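Local coordinates for hypothetical protein TM_1646 (Thermotoga maritima MSB8, PDB 2P61) that is of unknown function, a DUF327-family protein whose modelled chain folds as a bundle of four helices, at residues Val113-Lys127 with Leu138-Leu152. Numbering follows the deposited sequence. Where two conformers were deposited one is given.
Sequences VVEEVNEKLMDLTEK and LAARIEEINGLILNL
Leu124 carries CG opposite its own backbone nitrogen (chi1 172°), a torsion that swings both methyls across to the helix of Leu138-Leu152, while Ile145, with CG1 turned opposite its carbonyl carbon (chi1 -69°), extends CD1 to meet one of them, CD2. CD1 of Leu124 touches CD1 of Leu138 at 3.6 Å, and its CD2 lies 4.0 Å from CD1 of Ile145. Leu124 is thus a knob in a hole formed by Leu138, Arg141, Ile142 and Ile145, where a branched leucine can touch several neighbours at once. Ile145 also presses CG1 against CB of Lys120 at 3.7 Å and turns another part of its surface to Tyr79 and Ile83 of helix 73-95, as a bulky aliphatic residue between helices can. Nearer the start of helix segment 113-127, CG1 of Val113 packs 3.5 Å from CD1 of Leu152, the two running past each other in opposite directions; the short valine lies alongside the longer leucine, which also touches Leu87 of helix 73-95.

Along the more open flank, long charged residues pair apolar stems with polar ends. NZ of Lys120 makes a long salt bridge, 3.8 Å, with OE1 of Glu144; an alanine here would probably leave that carboxylate without its cross-helix cation and the CD methylene beside it. The extended Arg141 brings NH2 to 3.5 Å from CD of Lys127, the two side chains crossing at about a right angle. Their polar ends have separate partners: NE of Arg141 bonds to the carbonyl of Ile136, and NZ of Lys127 forms a salt bridge with Glu132.

With axes 10.1 Å apart at closest approach and at 161° to each other, segments 113-127 and 138-152 form the antiparallel hairpin of helices 105-129 and 138-153, with local knobs-into-holes packing, within an all-helical bundle.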
loop_
_atom_site.group_PDB
_atom_site.type_symbol
_atom_site.label_atom_id
_atom_site.label_comp_id
_atom_site.label_asym_id
_atom_site.label_seq_id
_atom_site.Cartn_x
_atom_site.Cartn_y
_atom_site.Cartn_z
ATOM N N VAL A 113 -7.203 9.085 1.603
ATOM C CA VAL A 113 -7.168 7.697 1.220
ATOM C C VAL A 113 -6.358 6.873 2.221
ATOM O O VAL A 113 -6.798 5.803 2.665
ATOM C CB VAL A 113 -6.655 7.511 -0.167
ATOM C CG1 VAL A 113 -6.211 6.091 -0.312
ATOM C CG2 VAL A 113 -7.743 7.936 -1.220
ATOM N N VAL A 114 -5.183 7.377 2.610
ATOM C CA VAL A 114 -4.478 6.851 3.759
ATOM C C VAL A 114 -5.409 6.712 4.968
ATOM O O VAL A 114 -5.516 5.647 5.518
ATOM C CB VAL A 114 -3.248 7.737 4.056
ATOM C CG1 VAL A 114 -2.614 7.409 5.443
ATOM C CG2 VAL A 114 -2.236 7.654 2.867
ATOM N N GLU A 115 -6.105 7.746 5.392
ATOM C CA GLU A 115 -7.138 7.561 6.422
ATOM C C GLU A 115 -8.057 6.345 6.125
ATOM O O GLU A 115 -8.348 5.576 7.032
ATOM C CB GLU A 115 -8.004 8.816 6.556
ATOM C CG GLU A 115 -7.980 9.548 7.889
ATOM C CD GLU A 115 -9.248 10.516 8.103
ATOM O OE1 GLU A 115 -10.406 10.153 7.721
ATOM O OE2 GLU A 115 -9.057 11.646 8.677
ATOM N N GLU A 116 -8.504 6.168 4.866
ATOM C CA GLU A 116 -9.347 5.015 4.532
ATOM C C GLU A 116 -8.647 3.671 4.651
ATOM O O GLU A 116 -9.249 2.702 5.111
ATOM C CB GLU A 116 -9.888 5.130 3.131
ATOM C CG GLU A 116 -11.369 4.969 3.063
ATOM C CD GLU A 116 -11.940 4.866 1.630
ATOM O OE1 GLU A 116 -12.763 3.898 1.451
ATOM O OE2 GLU A 116 -11.585 5.726 0.721
ATOM N N VAL A 117 -7.395 3.604 4.206
ATOM C CA VAL A 117 -6.623 2.375 4.189
ATOM C C VAL A 117 -6.465 1.892 5.609
ATOM O O VAL A 117 -6.686 0.711 5.897
ATOM C CB VAL A 117 -5.239 2.653 3.649
ATOM C CG1 VAL A 117 -4.234 1.609 4.118
ATOM C CG2 VAL A 117 -5.265 2.715 2.185
ATOM N N ASN A 118 -6.064 2.814 6.508
ATOM C CA ASN A 118 -5.832 2.459 7.880
ATOM C C ASN A 118 -7.149 2.035 8.484
ATOM O O ASN A 118 -7.174 1.083 9.215
ATOM C CB ASN A 118 -5.153 3.598 8.669
ATOM C CG ASN A 118 -3.759 4.012 8.097
ATOM O OD1 ASN A 118 -2.904 3.195 7.805
ATOM N ND2 ASN A 118 -3.549 5.319 7.973
ATOM N N GLU A 119 -8.277 2.653 8.184
ATOM C CA GLU A 119 -9.518 2.128 8.793
ATOM C C GLU A 119 -9.717 0.672 8.395
ATOM O O GLU A 119 -10.180 -0.120 9.200
ATOM C CB GLU A 119 -10.762 2.894 8.384
ATOM C CG GLU A 119 -11.150 4.044 9.268
ATOM C CD GLU A 119 -12.092 3.640 10.450
ATOM O OE1 GLU A 119 -13.342 3.399 10.210
ATOM O OE2 GLU A 119 -11.555 3.602 11.611
ATOM N N LYS A 120 -9.387 0.329 7.144
ATOM C CA LYS A 120 -9.775 -0.958 6.610
ATOM C C LYS A 120 -8.813 -1.966 7.150
ATOM O O LYS A 120 -9.209 -3.047 7.556
ATOM C CB LYS A 120 -9.764 -0.976 5.075
ATOM C CG LYS A 120 -10.450 0.179 4.466
ATOM C CD LYS A 120 -11.806 -0.234 4.104
ATOM C CE LYS A 120 -12.927 0.317 5.026
ATOM N NZ LYS A 120 -14.250 -0.049 4.331
ATOM N N LEU A 121 -7.544 -1.603 7.164
ATOM C CA LEU A 121 -6.553 -2.331 7.943
ATOM C C LEU A 121 -6.998 -2.518 9.353
ATOM O O LEU A 121 -6.752 -3.591 9.872
ATOM C CB LEU A 121 -5.201 -1.680 7.898
ATOM C CG LEU A 121 -4.387 -1.798 6.593
ATOM C CD1 LEU A 121 -3.020 -1.179 6.817
ATOM C CD2 LEU A 121 -4.218 -3.253 6.294
ATOM N N MET A 122 -7.695 -1.577 10.002
ATOM C CA MET A 122 -8.119 -1.871 11.373
ATOM C C MET A 122 -9.399 -2.747 11.429
ATOM O O MET A 122 -9.540 -3.599 12.317
ATOM C CB MET A 122 -8.185 -0.604 12.236
ATOM C CG MET A 122 -8.705 -0.752 13.725
ATOM S SD MET A 122 -7.790 -1.816 14.880
ATOM C CE MET A 122 -6.197 -1.062 14.631
ATOM N N ASP A 123 -10.327 -2.590 10.476
ATOM C CA ASP A 123 -11.418 -3.511 10.337
ATOM C C ASP A 123 -10.859 -4.899 10.092
ATOM O O ASP A 123 -11.234 -5.811 10.767
ATOM C CB ASP A 123 -12.381 -3.089 9.216
ATOM C CG ASP A 123 -13.054 -1.750 9.497
ATOM O OD1 ASP A 123 -12.982 -1.280 10.657
ATOM O OD2 ASP A 123 -13.676 -1.147 8.580
ATOM N N LEU A 124 -9.961 -5.074 9.145
ATOM C CA LEU A 124 -9.427 -6.394 8.836
ATOM C C LEU A 124 -8.852 -7.096 10.094
ATOM O O LEU A 124 -9.392 -8.108 10.537
ATOM C CB LEU A 124 -8.365 -6.217 7.747
ATOM C CG LEU A 124 -7.366 -7.208 7.158
ATOM C CD1 LEU A 124 -7.749 -8.588 7.407
ATOM C CD2 LEU A 124 -7.431 -6.993 5.712
ATOM N N THR A 125 -7.774 -6.541 10.670
ATOM C CA THR A 125 -7.203 -6.984 11.950
ATOM C C THR A 125 -8.266 -7.358 12.973
ATOM O O THR A 125 -8.223 -8.421 13.598
ATOM C CB THR A 125 -6.341 -5.850 12.571
ATOM O OG1 THR A 125 -5.396 -5.373 11.597
ATOM C CG2 THR A 125 -5.569 -6.337 13.760
ATOM N N GLU A 126 -9.212 -6.472 13.194
ATOM C CA GLU A 126 -10.152 -6.707 14.285
ATOM C C GLU A 126 -10.873 -8.046 14.066
ATOM O O GLU A 126 -11.359 -8.659 14.990
ATOM C CB GLU A 126 -11.152 -5.568 14.358
ATOM C CG GLU A 126 -11.953 -5.472 15.579
ATOM C CD GLU A 126 -12.955 -4.287 15.530
ATOM O OE1 GLU A 126 -14.080 -4.446 14.964
ATOM O OE2 GLU A 126 -12.616 -3.199 16.069
ATOM N N LYS A 127 -10.903 -8.519 12.836
ATOM C CA LYS A 127 -11.848 -9.557 12.444
ATOM C C LYS A 127 -11.096 -10.883 12.366
ATOM O O LYS A 127 -11.610 -11.929 12.727
ATOM C CB LYS A 127 -12.480 -9.138 11.117
ATOM C CG LYS A 127 -13.922 -9.357 11.071
ATOM C CD LYS A 127 -14.672 -8.310 10.285
ATOM C CE LYS A 127 -16.244 -8.519 10.509
ATOM N NZ LYS A 127 -16.666 -10.019 10.646
ATOM N N LEU A 138 -12.297 -12.066 3.402
ATOM C CA LEU A 138 -10.931 -11.627 3.275
ATOM C C LEU A 138 -10.385 -11.354 1.876
ATOM O O LEU A 138 -9.677 -10.394 1.734
ATOM C CB LEU A 138 -9.994 -12.580 4.016
ATOM C CG LEU A 138 -8.502 -12.280 4.072
ATOM C CD1 LEU A 138 -8.185 -10.965 4.754
ATOM C CD2 LEU A 138 -7.828 -13.443 4.811
ATOM N N ALA A 139 -10.671 -12.172 0.843
ATOM C CA ALA A 139 -10.215 -11.916 -0.482
ATOM C C ALA A 139 -10.731 -10.539 -0.793
ATOM O O ALA A 139 -9.932 -9.695 -1.188
ATOM C CB ALA A 139 -10.745 -12.895 -1.401
ATOM N N ALA A 140 -12.024 -10.245 -0.531
ATOM C CA ALA A 140 -12.637 -8.960 -0.978
ATOM C C ALA A 140 -12.177 -7.732 -0.200
ATOM O O ALA A 140 -12.121 -6.659 -0.762
ATOM C CB ALA A 140 -14.118 -9.002 -0.940
ATOM N N ARG A 141 -11.950 -7.870 1.105
ATOM C CA ARG A 141 -11.265 -6.844 1.916
ATOM C C ARG A 141 -9.925 -6.511 1.311
ATOM O O ARG A 141 -9.538 -5.358 1.324
ATOM C CB ARG A 141 -11.016 -7.372 3.316
ATOM C CG ARG A 141 -12.278 -7.379 4.079
ATOM C CD ARG A 141 -12.036 -7.626 5.520
ATOM N NE ARG A 141 -13.326 -7.682 6.186
ATOM C CZ ARG A 141 -13.927 -6.619 6.669
ATOM N NH1 ARG A 141 -13.320 -5.429 6.643
ATOM N NH2 ARG A 141 -15.110 -6.770 7.207
ATOM N N ILE A 142 -9.236 -7.498 0.735
ATOM C CA ILE A 142 -7.981 -7.179 0.100
ATOM C C ILE A 142 -8.052 -6.578 -1.355
ATOM O O ILE A 142 -7.254 -5.714 -1.708
ATOM C CB ILE A 142 -7.055 -8.376 0.236
ATOM C CG1 ILE A 142 -6.630 -8.507 1.718
ATOM C CG2 ILE A 142 -5.863 -8.270 -0.661
ATOM C CD1 ILE A 142 -6.116 -9.902 1.961
ATOM N N GLU A 143 -9.003 -6.980 -2.200
ATOM C CA GLU A 143 -9.127 -6.322 -3.454
ATOM C C GLU A 143 -9.399 -4.854 -3.184
ATOM O O GLU A 143 -8.824 -3.945 -3.820
ATOM C CB GLU A 143 -10.226 -6.991 -4.284
ATOM C CG GLU A 143 -9.631 -8.238 -4.932
ATOM C CD GLU A 143 -10.605 -9.302 -5.315
ATOM O OE1 GLU A 143 -11.822 -9.136 -4.926
ATOM O OE2 GLU A 143 -10.105 -10.276 -6.023
ATOM N N GLU A 144 -10.239 -4.599 -2.204
ATOM C CA GLU A 144 -10.607 -3.257 -1.899
ATOM C C GLU A 144 -9.426 -2.433 -1.387
ATOM O O GLU A 144 -9.246 -1.337 -1.883
ATOM C CB GLU A 144 -11.843 -3.229 -0.977
ATOM C CG GLU A 144 -11.933 -2.050 -0.014
ATOM C CD GLU A 144 -13.322 -1.964 0.735
ATOM O OE1 GLU A 144 -13.584 -2.753 1.734
ATOM O OE2 GLU A 144 -14.107 -1.051 0.324
ATOM N N ILE A 145 -8.605 -2.920 -0.443
ATOM C CA ILE A 145 -7.433 -2.167 0.002
ATOM C C ILE A 145 -6.362 -1.994 -1.124
ATOM O O ILE A 145 -5.830 -0.837 -1.365
ATOM C CB ILE A 145 -6.799 -2.763 1.303
ATOM C CG1 ILE A 145 -7.673 -2.576 2.539
ATOM C CG2 ILE A 145 -5.375 -2.213 1.580
ATOM C CD1 ILE A 145 -7.417 -3.755 3.442
ATOM N N ASN A 146 -6.053 -3.090 -1.848
ATOM C CA ASN A 146 -5.303 -2.919 -3.109
ATOM C C ASN A 146 -5.930 -1.836 -4.014
ATOM O O ASN A 146 -5.235 -1.054 -4.635
ATOM C CB ASN A 146 -5.255 -4.208 -3.821
ATOM C CG ASN A 146 -4.547 -5.278 -3.008
ATOM O OD1 ASN A 146 -4.217 -5.055 -1.793
ATOM N ND2 ASN A 146 -4.337 -6.470 -3.625
ATOM N N GLY A 147 -7.265 -1.784 -4.092
ATOM C CA GLY A 147 -7.890 -0.942 -5.090
ATOM C C GLY A 147 -7.364 0.397 -4.744
ATOM O O GLY A 147 -6.890 1.084 -5.596
ATOM N N LEU A 148 -7.364 0.704 -3.456
ATOM C CA LEU A 148 -7.027 2.043 -2.951
ATOM C C LEU A 148 -5.542 2.366 -3.032
ATOM O O LEU A 148 -5.145 3.529 -3.124
ATOM C CB LEU A 148 -7.450 2.220 -1.485
ATOM C CG LEU A 148 -8.941 2.054 -1.128
ATOM C CD1 LEU A 148 -9.037 2.055 0.404
ATOM C CD2 LEU A 148 -9.692 3.152 -1.723
ATOM N N ILE A 149 -4.723 1.329 -2.989
ATOM C CA ILE A 149 -3.338 1.576 -3.064
ATOM C C ILE A 149 -3.005 1.906 -4.464
ATOM O O ILE A 149 -2.247 2.826 -4.663
ATOM C CB ILE A 149 -2.505 0.449 -2.431
ATOM C CG1 ILE A 149 -2.515 0.684 -0.915
ATOM C CG2 ILE A 149 -1.063 0.356 -3.076
ATOM C CD1 ILE A 149 -2.504 -0.614 -0.211
ATOM N N LEU A 150 -3.604 1.218 -5.429
ATOM C CA LEU A 150 -3.440 1.516 -6.863
ATOM C C LEU A 150 -4.031 2.870 -7.311
ATOM O O LEU A 150 -3.502 3.495 -8.219
ATOM C CB LEU A 150 -3.984 0.365 -7.734
ATOM C CG LEU A 150 -3.291 -0.995 -7.669
ATOM C CD1 LEU A 150 -4.199 -2.009 -8.243
ATOM C CD2 LEU A 150 -1.889 -1.049 -8.393
ATOM N N ASN A 151 -5.123 3.349 -6.728
ATOM C CA ASN A 151 -5.445 4.782 -6.983
ATOM C C ASN A 151 -4.263 5.655 -6.624
ATOM O O ASN A 151 -3.746 6.348 -7.492
ATOM C CB ASN A 151 -6.635 5.291 -6.181
ATOM C CG ASN A 151 -7.909 4.522 -6.486
ATOM O OD1 ASN A 151 -8.810 4.470 -5.644
ATOM N ND2 ASN A 151 -8.015 3.945 -7.693
ATOM N N LEU A 152 -3.838 5.574 -5.357
ATOM C CA LEU A 152 -2.646 6.241 -4.821
ATOM C C LEU A 152 -1.458 6.133 -5.730
ATOM O O LEU A 152 -0.791 7.085 -5.973
ATOM C CB LEU A 152 -2.265 5.659 -3.436
ATOM C CG LEU A 152 -3.115 6.253 -2.300
ATOM C CD1 LEU A 152 -2.798 5.740 -0.936
ATOM C CD2 LEU A 152 -2.987 7.725 -2.360
#